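Local coordinates for penicillin binding protein 2X (Streptococcus thermophilus, PDB 5U47), which probably forms peptide cross-links between glycan strands of cell wall peptidoglycan during septum synthesis, and is thought to be inactivated when beta-lactams acylate an essential serine, at residues Thr590-Gly595 / Asn607-Asn612; Pro616-Val621 / Ile644-Phe649; Lys627-Ala632 / Glu640-Met645; Asp654-Thr659 / Thr683-Ser688. The protein carries 1 engineered substitution. All coordinates share one frame; numbering follows the deposited sequence.

Contacts 1 to 3 fall within the first PASTA repeat and contact 4 within the second, so the set follows one small fold and its joint with the next. Contacts 2 and 3 are the two flanks of strand 641-646: they share Ile-644 and Met-645 and have centres about 10 Å apart. Contact 1 covers the helix of the same repeat, and Leu-609 CD1 lies 3.6 Å from Ile-644 CD1. Contact 4, centred about 17 Å from both contact 2 and contact 3, reaches them through Trp-658, and Gln-641 binds its turn. Contacts 1 and 4 also have partners within the transpeptidase range, where the acylated serine is expected.

Contact 1: residues Thr590-Gly595 / Asn607-Asn612; sequences TSYQTG and NTLRQN
Thr-608 O is gripped twice by Asn-612, by the side-chain ND2 at 2.9 Å and weakly by the backbone N, and this grip presents the Asn-612 amide to the ring of Tyr-592. The acceptor lies close to the amide plane, whereas ND2 comes in above the carbonyl plane of Thr-608. Held in this way at the end of the helix, the side chain covers one face of Tyr-592. CB sits over the middle of the ring, 3.8 Å from its centroid in a CH-pi contact, while CG comes to 3.5 Å from Tyr-592 CE1. Amide and ring planes are only 14° apart, so the two flat groups stack, although no hydrogen bond joins the two segments. With CG anti to its own nitrogen (chi1 177°), Tyr-592 swings its ring across to the helix.

Leu-609 takes the edge of the same ring: its CD2 lies in the ring plane, 3.7 Å from Tyr-592 OH. That methyl also receives Thr-594 CG2 at 3.9 Å. The hydroxyl of Thr-594 is occupied elsewhere, OG1 donating to Gly-595 O along a lone pair at 2.6 Å.

The contact thus lays the loop 590-595 of the PASTA repeat along the C-terminal end of helix 602-611. Behind it, Leu-609 packs on Pro-616 of strand 615-619 and on Ile-642 and Ile-644 of strand 641-646, and Arg-610 makes a salt bridge with Glu-455.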
loop_
_atom_site.group_PDB
_atom_site.type_symbol
_atom_site.label_atom_id
_atom_site.label_comp_id
_atom_site.label_asym_id
_atom_site.label_seq_id
_atom_site.Cartn_x
_atom_site.Cartn_y
_atom_site.Cartn_z
ATOM N N THR A 590 -19.353 12.070 3.864
ATOM C CA THR A 590 -18.813 13.156 3.027
ATOM C C THR A 590 -19.224 12.906 1.584
ATOM O O THR A 590 -19.155 11.771 1.096
ATOM C CB THR A 590 -17.258 13.211 3.073
ATOM O OG1 THR A 590 -16.786 13.120 4.423
ATOM C CG2 THR A 590 -16.745 14.506 2.442
ATOM N N SER A 591 -19.667 13.954 0.902
ATOM C CA SER A 591 -20.068 13.827 -0.494
ATOM C C SER A 591 -18.825 13.759 -1.399
ATOM O O SER A 591 -17.753 14.290 -1.047
ATOM C CB SER A 591 -20.985 14.997 -0.898
ATOM O OG SER A 591 -20.262 16.213 -0.899
ATOM N N TYR A 592 -18.962 13.084 -2.543
ATOM C CA TYR A 592 -17.878 12.987 -3.535
ATOM C C TYR A 592 -18.466 12.863 -4.939
ATOM O O TYR A 592 -19.484 12.205 -5.122
ATOM C CB TYR A 592 -16.965 11.760 -3.288
ATOM C CG TYR A 592 -15.887 11.597 -4.347
ATOM C CD1 TYR A 592 -14.762 12.439 -4.368
ATOM C CD2 TYR A 592 -16.006 10.640 -5.357
ATOM C CE1 TYR A 592 -13.791 12.322 -5.350
ATOM C CE2 TYR A 592 -15.032 10.508 -6.344
ATOM C CZ TYR A 592 -13.922 11.335 -6.332
ATOM O OH TYR A 592 -12.955 11.200 -7.317
ATOM N N GLN A 593 -17.833 13.517 -5.906
ATOM C CA GLN A 593 -18.232 13.406 -7.310
ATOM C C GLN A 593 -16.968 13.317 -8.179
ATOM O O GLN A 593 -15.910 13.831 -7.813
ATOM C CB GLN A 593 -19.195 14.538 -7.710
ATOM C CG GLN A 593 -18.726 15.938 -7.428
ATOM C CD GLN A 593 -19.821 16.979 -7.674
ATOM O OE1 GLN A 593 -20.903 16.937 -7.076
ATOM N NE2 GLN A 593 -19.533 17.922 -8.534
ATOM N N THR A 594 -17.058 12.625 -9.301
ATOM C CA THR A 594 -15.877 12.417 -10.132
ATOM C C THR A 594 -15.367 13.653 -10.808
ATOM O O THR A 594 -14.162 13.784 -11.002
ATOM C CB THR A 594 -16.117 11.420 -11.287
ATOM O OG1 THR A 594 -17.092 11.942 -12.193
ATOM C CG2 THR A 594 -16.587 10.075 -10.782
ATOM N N GLY A 595 -16.279 14.563 -11.153
ATOM C CA GLY A 595 -15.923 15.681 -12.009
ATOM C C GLY A 595 -15.834 15.102 -13.433
ATOM O O GLY A 595 -16.114 13.905 -13.645
ATOM N N ASN A 607 -7.468 4.666 -9.848
ATOM C CA ASN A 607 -6.615 4.799 -8.669
ATOM C C ASN A 607 -7.109 5.938 -7.759
ATOM O O ASN A 607 -7.191 5.773 -6.541
ATOM C CB ASN A 607 -5.171 5.058 -9.127
ATOM C CG ASN A 607 -4.155 4.783 -8.050
ATOM O OD1 ASN A 607 -4.133 3.699 -7.462
ATOM N ND2 ASN A 607 -3.279 5.741 -7.813
ATOM N N THR A 608 -7.433 7.085 -8.366
ATOM C CA THR A 608 -7.983 8.256 -7.670
ATOM C C THR A 608 -9.335 7.945 -7.035
ATOM O O THR A 608 -9.574 8.287 -5.897
ATOM C CB THR A 608 -8.100 9.443 -8.651
ATOM O OG1 THR A 608 -6.779 9.804 -9.053
ATOM C CG2 THR A 608 -8.770 10.654 -8.016
ATOM N N LEU A 609 -10.198 7.268 -7.772
ATOM C CA LEU A 609 -11.509 6.887 -7.253
ATOM C C LEU A 609 -11.405 6.008 -5.997
ATOM O O LEU A 609 -12.185 6.190 -5.050
ATOM C CB LEU A 609 -12.313 6.164 -8.327
ATOM C CG LEU A 609 -12.819 7.060 -9.459
ATOM C CD1 LEU A 609 -13.364 6.224 -10.612
ATOM C CD2 LEU A 609 -13.860 8.043 -8.944
ATOM N N ARG A 610 -10.475 5.045 -5.997
ATOM C CA ARG A 610 -10.270 4.197 -4.802
ATOM C C ARG A 610 -9.725 4.970 -3.604
ATOM O O ARG A 610 -10.034 4.635 -2.461
ATOM C CB ARG A 610 -9.365 2.991 -5.093
ATOM C CG ARG A 610 -10.035 1.984 -5.990
ATOM C CD ARG A 610 -9.379 0.626 -5.892
ATOM N NE ARG A 610 -10.162 -0.317 -6.662
ATOM C CZ ARG A 610 -10.003 -0.592 -7.951
ATOM N NH1 ARG A 610 -9.052 -0.016 -8.677
ATOM N NH2 ARG A 610 -10.831 -1.468 -8.518
ATOM N N GLN A 611 -8.927 6.008 -3.847
ATOM C CA GLN A 611 -8.471 6.871 -2.748
ATOM C C GLN A 611 -9.654 7.533 -2.048
ATOM O O GLN A 611 -9.587 7.856 -0.851
ATOM C CB GLN A 611 -7.531 7.943 -3.275
ATOM C CG GLN A 611 -6.235 7.353 -3.816
ATOM C CD GLN A 611 -5.382 8.353 -4.556
ATOM O OE1 GLN A 611 -5.793 9.491 -4.783
ATOM N NE2 GLN A 611 -4.190 7.932 -4.950
ATOM N N ASN A 612 -10.734 7.719 -2.813
ATOM C CA ASN A 612 -11.953 8.326 -2.336
ATOM C C ASN A 612 -13.022 7.284 -1.992
ATOM O O ASN A 612 -14.194 7.619 -1.821
ATOM C CB ASN A 612 -12.451 9.374 -3.347
ATOM C CG ASN A 612 -11.509 10.567 -3.428
ATOM O OD1 ASN A 612 -11.612 11.503 -2.618
ATOM N ND2 ASN A 612 -10.549 10.517 -4.369
#

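Contact 2: residues Pro616-Val621 / Ile644-Phe649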
loop_
_atom_site.group_PDB
_atom_site.type_symbol
_atom_site.label_atom_id
_atom_site.label_comp_id
_atom_site.label_asym_id
_atom_site.label_seq_id
_atom_site.Cartn_x
_atom_site.Cartn_y
_atom_site.Cartn_z
ATOM N N PRO A 616 -14.390 1.307 -8.532
ATOM C CA PRO A 616 -14.549 1.345 -9.963
ATOM C C PRO A 616 -14.273 0.008 -10.630
ATOM O O PRO A 616 -13.507 -0.800 -10.113
ATOM C CB PRO A 616 -13.478 2.348 -10.389
ATOM C CG PRO A 616 -12.387 2.150 -9.413
ATOM C CD PRO A 616 -13.066 1.806 -8.115
ATOM N N ILE A 617 -14.931 -0.221 -11.758
ATOM C CA ILE A 617 -14.700 -1.400 -12.590
ATOM C C ILE A 617 -14.319 -0.839 -13.965
ATOM O O ILE A 617 -15.138 -0.145 -14.606
ATOM C CB ILE A 617 -15.957 -2.266 -12.757
ATOM C CG1 ILE A 617 -16.434 -2.790 -11.396
ATOM C CG2 ILE A 617 -15.661 -3.402 -13.716
ATOM C CD1 ILE A 617 -17.824 -3.391 -11.423
ATOM N N VAL A 618 -13.092 -1.119 -14.395
ATOM C CA VAL A 618 -12.578 -0.626 -15.667
ATOM C C VAL A 618 -12.884 -1.684 -16.714
ATOM O O VAL A 618 -12.481 -2.847 -16.551
ATOM C CB VAL A 618 -11.075 -0.329 -15.578
ATOM C CG1 VAL A 618 -10.488 0.052 -16.934
ATOM C CG2 VAL A 618 -10.832 0.800 -14.573
ATOM N N LEU A 619 -13.630 -1.292 -17.755
ATOM C CA LEU A 619 -14.014 -2.213 -18.819
ATOM C C LEU A 619 -13.116 -2.044 -20.030
ATOM O O LEU A 619 -13.101 -0.975 -20.670
ATOM C CB LEU A 619 -15.465 -1.988 -19.248
ATOM C CG LEU A 619 -16.533 -2.078 -18.160
ATOM C CD1 LEU A 619 -17.882 -1.671 -18.712
ATOM C CD2 LEU A 619 -16.598 -3.478 -17.568
ATOM N N GLY A 620 -12.369 -3.096 -20.355
ATOM C CA GLY A 620 -11.515 -3.053 -21.530
ATOM C C GLY A 620 -10.087 -2.625 -21.258
ATOM O O GLY A 620 -9.685 -2.470 -20.119
ATOM N N VAL A 621 -9.342 -2.400 -22.340
ATOM C CA VAL A 621 -7.908 -2.120 -22.271
ATOM C C VAL A 621 -7.447 -0.814 -22.893
ATOM O O VAL A 621 -6.254 -0.574 -22.965
ATOM C CB VAL A 621 -7.129 -3.269 -22.947
ATOM C CG1 VAL A 621 -7.369 -4.564 -22.192
ATOM C CG2 VAL A 621 -7.529 -3.429 -24.417
ATOM N N ILE A 644 -16.421 2.156 -15.656
ATOM C CA ILE A 644 -15.623 3.060 -16.483
ATOM C C ILE A 644 -15.367 2.259 -17.752
ATOM O O ILE A 644 -14.614 1.274 -17.732
ATOM C CB ILE A 644 -14.287 3.445 -15.817
ATOM C CG1 ILE A 644 -14.521 4.236 -14.531
ATOM C CG2 ILE A 644 -13.418 4.278 -16.757
ATOM C CD1 ILE A 644 -13.248 4.449 -13.726
ATOM N N MET A 645 -16.020 2.638 -18.849
ATOM C CA MET A 645 -15.807 1.934 -20.118
ATOM C C MET A 645 -14.714 2.635 -20.895
ATOM O O MET A 645 -14.843 3.807 -21.209
ATOM C CB MET A 645 -17.067 1.877 -20.965
ATOM C CG MET A 645 -16.964 0.910 -22.153
ATOM S SD MET A 645 -18.461 0.943 -23.155
ATOM C CE MET A 645 -18.232 2.472 -24.051
ATOM N N THR A 646 -13.649 1.909 -21.215
ATOM C CA THR A 646 -12.544 2.499 -21.960
ATOM C C THR A 646 -12.880 2.478 -23.437
ATOM O O THR A 646 -13.887 1.891 -23.846
ATOM C CB THR A 646 -11.230 1.732 -21.765
ATOM O OG1 THR A 646 -11.314 0.461 -22.425
ATOM C CG2 THR A 646 -10.934 1.548 -20.288
ATOM N N ASN A 647 -12.008 3.084 -24.238
ATOM C CA ASN A 647 -12.222 3.133 -25.680
ATOM C C ASN A 647 -11.853 1.834 -26.419
ATOM O O ASN A 647 -11.992 1.774 -27.627
ATOM C CB ASN A 647 -11.527 4.346 -26.322
ATOM C CG ASN A 647 -10.023 4.303 -26.204
ATOM O OD1 ASN A 647 -9.464 3.760 -25.247
ATOM N ND2 ASN A 647 -9.358 4.928 -27.153
ATOM N N GLU A 648 -11.380 0.809 -25.710
ATOM C CA GLU A 648 -11.098 -0.488 -26.350
ATOM C C GLU A 648 -11.645 -1.598 -25.463
ATOM O O GLU A 648 -10.972 -2.081 -24.553
ATOM C CB GLU A 648 -9.616 -0.678 -26.637
ATOM C CG GLU A 648 -9.351 -1.971 -27.392
ATOM C CD GLU A 648 -7.907 -2.146 -27.803
ATOM O OE1 GLU A 648 -7.066 -1.300 -27.423
ATOM O OE2 GLU A 648 -7.618 -3.145 -28.499
ATOM N N PHE A 649 -12.870 -2.008 -25.767
ATOM C CA PHE A 649 -13.610 -2.973 -24.953
ATOM C C PHE A 649 -14.337 -3.947 -25.875
ATOM O O PHE A 649 -15.354 -3.597 -26.476
ATOM C CB PHE A 649 -14.565 -2.186 -24.026
ATOM C CG PHE A 649 -15.476 -3.043 -23.179
ATOM C CD1 PHE A 649 -14.980 -4.116 -22.453
ATOM C CD2 PHE A 649 -16.819 -2.722 -23.056
ATOM C CE1 PHE A 649 -15.815 -4.887 -21.657
ATOM C CE2 PHE A 649 -17.661 -3.484 -22.253
ATOM C CZ PHE A 649 -17.158 -4.569 -21.553
#
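Leu-619 O receives two bonds from a single residue, one from Thr-646 N at 3.0 Å and one from Thr-646 OG1 at 2.9 Å. The backbone donor lies in the carbonyl plane and the hydroxyl is tilted 15° from it. Thr-646 carries OG1 between its nitrogen and carbonyl carbon (chi1 70°), which turns the hydroxyl to Leu-619 O; Thr-646 OG1 in turn accepts from Gly-622 N. Earlier in the strands, Leu-619 N reaches Ile-644 O at 2.7 Å and Ile-644 N reaches Ile-617 O at 2.8 Å, the zigzag of a parallel pair. Past the strands Val-621 N binds Glu-648 O, and Gly-620 CA, bearing no side chain, passes 3.2 Å from that same Glu-648 O.

Around these bonds lies the packing. Leu-619 CB stands over the centre of the Phe-649 ring, 3.7 Å from its centroid and 7° off the normal, with CD1 over the same face, nearest CE2 and CZ. Pro-616 CB and Ile-644 CD1 meet on the face turned to helix 602-611. Beside them, Val-618 CG1 touches Thr-646 CG2 at 3.7 Å. At the outer end, Val-621 CG2 rests against the extended Glu-648.

Two parallel strands, one central and one outermost, with the intervening strand 625-628 on the opposite flank of the central one, give the 1-3-2 mixed sheet packed on a helix that characterises a PASTA repeat.

Contact 3: residues Lys627-Ala632 / Glu640-Met645; sequences KVSVDA and EQILIM
Glu-640 slides past Val-630 in the opposite direction, its OE2 coming within 4.1 Å of Val-630 CG1; the other carboxylate oxygen, OE1, accepts from Lys-637 N. Gln-641 contributes through its carbonyl, to which a water resting on Ser-629 OG is linked by a weak bond. Next comes Ile-642, whose CG2 presses on Val-630 CG1 at 3.9 Å, the two side chains crossing at about a right angle.

Leu-643 is held through both its N and its O. The N donates to Ser-629 OG at 2.9 Å in a nearly straight bond (175°), and the O accepts from Ser-629 N, also at 2.9 Å. Ser-629 can do this because OG stands between its nitrogen and carbonyl carbon (chi1 67°), where the hydroxyl takes up a donor that a regular strand would give to a carbonyl. A side chain thereby prolongs the ladder as the backbone of 627-632 leaves the sheet.

Ile-644 faces Val-628 in a non-hydrogen-bonded pair. Met-645 and Lys-627 form the hydrogen-bonded pair that follows, with Met-645 N to Lys-627 O at 2.8 Å and Lys-627 N to Met-645 O at 3.2 Å. Their side chains run side by side in the same direction, and Met-645 CE lies 3.8 Å from Lys-627 CD.

Strands 625-628 and 641-646 are thus the antiparallel pair of the three-stranded PASTA sheet, with 615-619 on the other edge of 641-646. Leu-643 and Lys-627 pack on Trp-669 of helix 660-670, while Val-628 packs on Ile-597 and Ile-598 in the loop before helix 602-611.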
loop_
_atom_site.group_PDB
_atom_site.type_symbol
_atom_site.label_atom_id
_atom_site.label_comp_id
_atom_site.label_asym_id
_atom_site.label_seq_id
_atom_site.Cartn_x
_atom_site.Cartn_y
_atom_site.Cartn_z
ATOM N N LYS A 627 -16.960 6.157 -21.592
ATOM C CA LYS A 627 -18.219 6.334 -20.857
ATOM C C LYS A 627 -18.054 5.959 -19.406
ATOM O O LYS A 627 -17.175 5.140 -19.056
ATOM C CB LYS A 627 -19.339 5.478 -21.442
ATOM C CG LYS A 627 -19.807 5.912 -22.807
ATOM C CD LYS A 627 -20.910 5.013 -23.327
ATOM C CE LYS A 627 -21.234 5.373 -24.769
ATOM N NZ LYS A 627 -22.235 4.445 -25.344
ATOM N N VAL A 628 -18.907 6.545 -18.568
ATOM C CA VAL A 628 -18.913 6.259 -17.129
ATOM C C VAL A 628 -20.367 6.076 -16.705
ATOM O O VAL A 628 -21.252 6.795 -17.208
ATOM C CB VAL A 628 -18.243 7.391 -16.322
ATOM C CG1 VAL A 628 -18.083 6.995 -14.861
ATOM C CG2 VAL A 628 -16.875 7.731 -16.915
ATOM N N SER A 629 -20.616 5.147 -15.774
ATOM C CA SER A 629 -21.997 4.823 -15.346
ATOM C C SER A 629 -22.667 5.866 -14.437
ATOM O O SER A 629 -23.846 5.726 -14.112
ATOM C CB SER A 629 -22.044 3.461 -14.659
ATOM O OG SER A 629 -21.352 3.476 -13.427
ATOM N N VAL A 630 -21.905 6.867 -14.011
ATOM C CA VAL A 630 -22.396 7.978 -13.209
ATOM C C VAL A 630 -21.893 9.266 -13.866
ATOM O O VAL A 630 -20.831 9.284 -14.517
ATOM C CB VAL A 630 -21.931 7.909 -11.733
ATOM C CG1 VAL A 630 -22.517 6.677 -11.042
ATOM C CG2 VAL A 630 -20.409 7.923 -11.616
ATOM N N ASP A 631 -22.648 10.338 -13.671
ATOM C CA ASP A 631 -22.333 11.633 -14.262
ATOM C C ASP A 631 -21.287 12.417 -13.452
ATOM O O ASP A 631 -21.036 12.123 -12.288
ATOM C CB ASP A 631 -23.623 12.452 -14.397
ATOM C CG ASP A 631 -24.666 11.780 -15.296
ATOM O OD1 ASP A 631 -24.280 11.022 -16.222
ATOM O OD2 ASP A 631 -25.873 12.041 -15.087
ATOM N N ALA A 632 -20.722 13.443 -14.087
ATOM C CA ALA A 632 -19.662 14.259 -13.502
ATOM C C ALA A 632 -20.013 14.889 -12.157
ATOM O O ALA A 632 -19.139 15.024 -11.313
ATOM C CB ALA A 632 -19.235 15.358 -14.489
ATOM N N GLU A 640 -19.484 2.734 -3.409
ATOM C CA GLU A 640 -20.358 2.568 -4.535
ATOM C C GLU A 640 -19.546 2.028 -5.742
ATOM O O GLU A 640 -18.440 2.460 -6.009
ATOM C CB GLU A 640 -21.061 3.883 -4.867
ATOM C CG GLU A 640 -21.978 3.807 -6.073
ATOM C CD GLU A 640 -22.833 5.052 -6.245
ATOM O OE1 GLU A 640 -22.961 5.839 -5.279
ATOM O OE2 GLU A 640 -23.383 5.225 -7.343
ATOM N N GLN A 641 -20.130 1.056 -6.429
ATOM C CA GLN A 641 -19.510 0.422 -7.569
ATOM C C GLN A 641 -19.942 1.145 -8.835
ATOM O O GLN A 641 -21.131 1.306 -9.079
ATOM C CB GLN A 641 -19.964 -1.024 -7.629
ATOM C CG GLN A 641 -19.290 -1.887 -8.683
ATOM C CD GLN A 641 -19.983 -3.233 -8.772
ATOM O OE1 GLN A 641 -21.041 -3.351 -9.396
ATOM N NE2 GLN A 641 -19.412 -4.245 -8.110
ATOM N N ILE A 642 -18.980 1.558 -9.650
ATOM C CA ILE A 642 -19.284 2.250 -10.893
ATOM C C ILE A 642 -18.516 1.617 -12.045
ATOM O O ILE A 642 -17.497 0.942 -11.827
ATOM C CB ILE A 642 -18.966 3.765 -10.810
ATOM C CG1 ILE A 642 -17.457 4.018 -10.739
ATOM C CG2 ILE A 642 -19.721 4.402 -9.638
ATOM C CD1 ILE A 642 -17.079 5.455 -11.015
ATOM N N LEU A 643 -19.007 1.838 -13.263
ATOM C CA LEU A 643 -18.353 1.322 -14.464
ATOM C C LEU A 643 -17.638 2.438 -15.211
ATOM O O LEU A 643 -18.191 3.522 -15.372
ATOM C CB LEU A 643 -19.357 0.724 -15.420
ATOM C CG LEU A 643 -20.243 -0.419 -14.962
ATOM C CD1 LEU A 643 -21.167 -0.792 -16.116
ATOM C CD2 LEU A 643 -19.404 -1.606 -14.507
ATOM N N ILE A 644 -16.421 2.156 -15.656
ATOM C CA ILE A 644 -15.623 3.060 -16.483
ATOM C C ILE A 644 -15.367 2.259 -17.752
ATOM O O ILE A 644 -14.614 1.274 -17.732
ATOM C CB ILE A 644 -14.287 3.445 -15.817
ATOM C CG1 ILE A 644 -14.521 4.236 -14.531
ATOM C CG2 ILE A 644 -13.418 4.278 -16.757
ATOM C CD1 ILE A 644 -13.248 4.449 -13.726
ATOM N N MET A 645 -16.020 2.638 -18.849
ATOM C CA MET A 645 -15.807 1.934 -20.118
ATOM C C MET A 645 -14.714 2.635 -20.895
ATOM O O MET A 645 -14.843 3.807 -21.209
ATOM C CB MET A 645 -17.067 1.877 -20.965
ATOM C CG MET A 645 -16.964 0.910 -22.153
ATOM S SD MET A 645 -18.461 0.943 -23.155
ATOM C CE MET A 645 -18.232 2.472 -24.051
HETATM O O HOH W 1 -22.969 2.810 -11.498
#

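Contact 4: residues Asp654-Thr659 / Thr683-Ser688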
loop_
_atom_site.group_PDB
_atom_site.type_symbol
_atom_site.label_atom_id
_atom_site.label_comp_id
_atom_site.label_asym_id
_atom_site.label_seq_id
_atom_site.Cartn_x
_atom_site.Cartn_y
_atom_site.Cartn_z
ATOM N N ASP A 654 -15.560 -10.676 -16.321
ATOM C CA ASP A 654 -15.940 -11.561 -15.212
ATOM C C ASP A 654 -16.828 -10.573 -14.449
ATOM O O ASP A 654 -16.357 -9.546 -13.970
ATOM C CB ASP A 654 -14.706 -12.000 -14.419
ATOM C CG ASP A 654 -15.030 -12.655 -13.079
ATOM O OD1 ASP A 654 -16.213 -12.730 -12.678
ATOM O OD2 ASP A 654 -14.051 -13.080 -12.401
ATOM N N MET A 655 -18.126 -10.866 -14.400
ATOM C CA MET A 655 -19.088 -9.948 -13.830
ATOM C C MET A 655 -19.467 -10.310 -12.397
ATOM O O MET A 655 -20.403 -9.720 -11.833
ATOM C CB MET A 655 -20.333 -9.904 -14.740
ATOM C CG MET A 655 -20.047 -9.421 -16.161
ATOM S SD MET A 655 -21.420 -9.705 -17.305
ATOM C CE MET A 655 -22.649 -8.632 -16.609
ATOM N N TYR A 656 -18.733 -11.244 -11.789
ATOM C CA TYR A 656 -19.050 -11.653 -10.432
ATOM C C TYR A 656 -19.014 -10.441 -9.491
ATOM O O TYR A 656 -18.074 -9.635 -9.515
ATOM C CB TYR A 656 -18.118 -12.746 -9.919
ATOM C CG TYR A 656 -18.632 -13.343 -8.626
ATOM C CD1 TYR A 656 -18.416 -12.714 -7.397
ATOM C CD2 TYR A 656 -19.374 -14.500 -8.636
ATOM C CE1 TYR A 656 -18.915 -13.246 -6.217
ATOM C CE2 TYR A 656 -19.870 -15.043 -7.466
ATOM C CZ TYR A 656 -19.642 -14.407 -6.266
ATOM O OH TYR A 656 -20.153 -14.947 -5.125
ATOM N N GLY A 657 -20.052 -10.309 -8.681
ATOM C CA GLY A 657 -20.131 -9.198 -7.725
ATOM C C GLY A 657 -20.681 -7.872 -8.258
ATOM O O GLY A 657 -20.849 -6.931 -7.492
ATOM N N TRP A 658 -20.947 -7.779 -9.558
ATOM C CA TRP A 658 -21.551 -6.561 -10.119
ATOM C C TRP A 658 -22.962 -6.322 -9.588
ATOM O O TRP A 658 -23.748 -7.268 -9.434
ATOM C CB TRP A 658 -21.662 -6.642 -11.647
ATOM C CG TRP A 658 -20.398 -6.455 -12.404
ATOM C CD1 TRP A 658 -19.135 -6.701 -11.972
ATOM C CD2 TRP A 658 -20.284 -6.091 -13.781
ATOM N NE1 TRP A 658 -18.237 -6.464 -12.975
ATOM C CE2 TRP A 658 -18.915 -6.082 -14.098
ATOM C CE3 TRP A 658 -21.207 -5.726 -14.768
ATOM C CZ2 TRP A 658 -18.439 -5.756 -15.379
ATOM C CZ3 TRP A 658 -20.729 -5.386 -16.052
ATOM C CH2 TRP A 658 -19.364 -5.407 -16.337
ATOM N N THR A 659 -23.304 -5.059 -9.350
ATOM C CA THR A 659 -24.683 -4.739 -9.004
ATOM C C THR A 659 -25.561 -4.876 -10.247
ATOM O O THR A 659 -25.072 -4.809 -11.382
ATOM C CB THR A 659 -24.844 -3.307 -8.463
ATOM O OG1 THR A 659 -24.401 -2.357 -9.455
ATOM C CG2 THR A 659 -24.060 -3.143 -7.156
ATOM N N THR A 683 -26.329 -8.939 -6.253
ATOM C CA THR A 683 -25.178 -8.790 -7.092
ATOM C C THR A 683 -24.991 -10.121 -7.800
ATOM O O THR A 683 -25.434 -11.168 -7.323
ATOM C CB THR A 683 -23.906 -8.480 -6.272
ATOM O OG1 THR A 683 -23.822 -9.396 -5.176
ATOM C CG2 THR A 683 -23.935 -7.078 -5.721
ATOM N N VAL A 684 -24.310 -10.058 -8.923
ATOM C CA VAL A 684 -24.085 -11.208 -9.776
ATOM C C VAL A 684 -23.325 -12.331 -9.062
ATOM O O VAL A 684 -22.257 -12.093 -8.445
ATOM C CB VAL A 684 -23.293 -10.779 -11.022
ATOM C CG1 VAL A 684 -22.935 -11.970 -11.909
ATOM C CG2 VAL A 684 -24.068 -9.734 -11.800
ATOM N N THR A 685 -23.889 -13.536 -9.136
ATOM C CA THR A 685 -23.237 -14.741 -8.598
ATOM C C THR A 685 -22.899 -15.750 -9.701
ATOM O O THR A 685 -22.095 -16.639 -9.478
ATOM C CB THR A 685 -24.070 -15.449 -7.513
ATOM O OG1 THR A 685 -25.373 -15.777 -8.027
ATOM C CG2 THR A 685 -24.197 -14.563 -6.269
ATOM N N LYS A 686 -23.539 -15.632 -10.864
ATOM C CA LYS A 686 -23.256 -16.528 -11.992
ATOM C C LYS A 686 -23.610 -15.830 -13.301
ATOM O O LYS A 686 -24.501 -14.976 -13.340
ATOM C CB LYS A 686 -24.035 -17.856 -11.886
ATOM C CG LYS A 686 -23.771 -18.676 -10.625
ATOM C CD LYS A 686 -24.467 -20.030 -10.632
ATOM C CE LYS A 686 -23.891 -20.957 -11.696
ATOM N NZ LYS A 686 -24.497 -22.319 -11.630
ATOM N N GLN A 687 -22.894 -16.189 -14.366
ATOM C CA GLN A 687 -23.152 -15.653 -15.709
ATOM C C GLN A 687 -23.128 -16.864 -16.647
ATOM O O GLN A 687 -22.313 -17.753 -16.472
ATOM C CB GLN A 687 -22.126 -14.581 -16.094
ATOM C CG GLN A 687 -20.679 -15.036 -16.153
ATOM C CD GLN A 687 -19.747 -13.850 -16.268
ATOM O OE1 GLN A 687 -19.509 -13.162 -15.286
ATOM N NE2 GLN A 687 -19.205 -13.613 -17.454
ATOM N N SER A 688 -24.051 -16.905 -17.605
ATOM C CA SER A 688 -24.195 -18.062 -18.511
ATOM C C SER A 688 -23.187 -18.051 -19.655
ATOM O O SER A 688 -23.020 -19.055 -20.332
ATOM C CB SER A 688 -25.620 -18.119 -19.078
ATOM O OG SER A 688 -25.868 -17.012 -19.949
#
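A type II beta turn from Met-655 to Trp-658 docks on the edge of strand 683-687, one of the two outer strands of the three-stranded sheet in the second PASTA repeat, just before helix 660-670 begins. Trp-658 N closes the turn on Met-655 O, and an Asx turn overlaps its start: Asp-654 OD1 accepts from Tyr-656 N at 3.1 Å, while OD2 of the same carboxylate takes Lys-459 N. Gly-657, with its positive phi of 84°, fills the third position of the turn.

The strand meets this loop with both the N and the O of Val-684. Val-684 O accepts from Gly-657 N at 2.8 Å, and Val-684 N donates to Trp-658 O at 2.9 Å. Between these bonds the Val-684 side chain fits into the turn, CG2 lying 3.9 Å from Trp-658 CB. Within the loop, Met-655 CG sits over one face of the Trp-658 indole, toward its rim, and the ring goes on to touch Ile-617 and Leu-619 of the first repeat. Thr-659 then caps helix 660-670, its OG1 accepting from Asn-662 N.

At the other end, Gln-687 extends its chain beyond CG so that OE1 meets Met-655 N at 2.8 Å, in plane and on a lone pair; NE2 donates to Pro-653 O and Val-689 O. Tyr-656 lays its ring along the strand: Val-684 O stands 3.7 Å above the centre of one face, and Thr-685 O lies at the edge, 3.4 Å from Tyr-656 CE2.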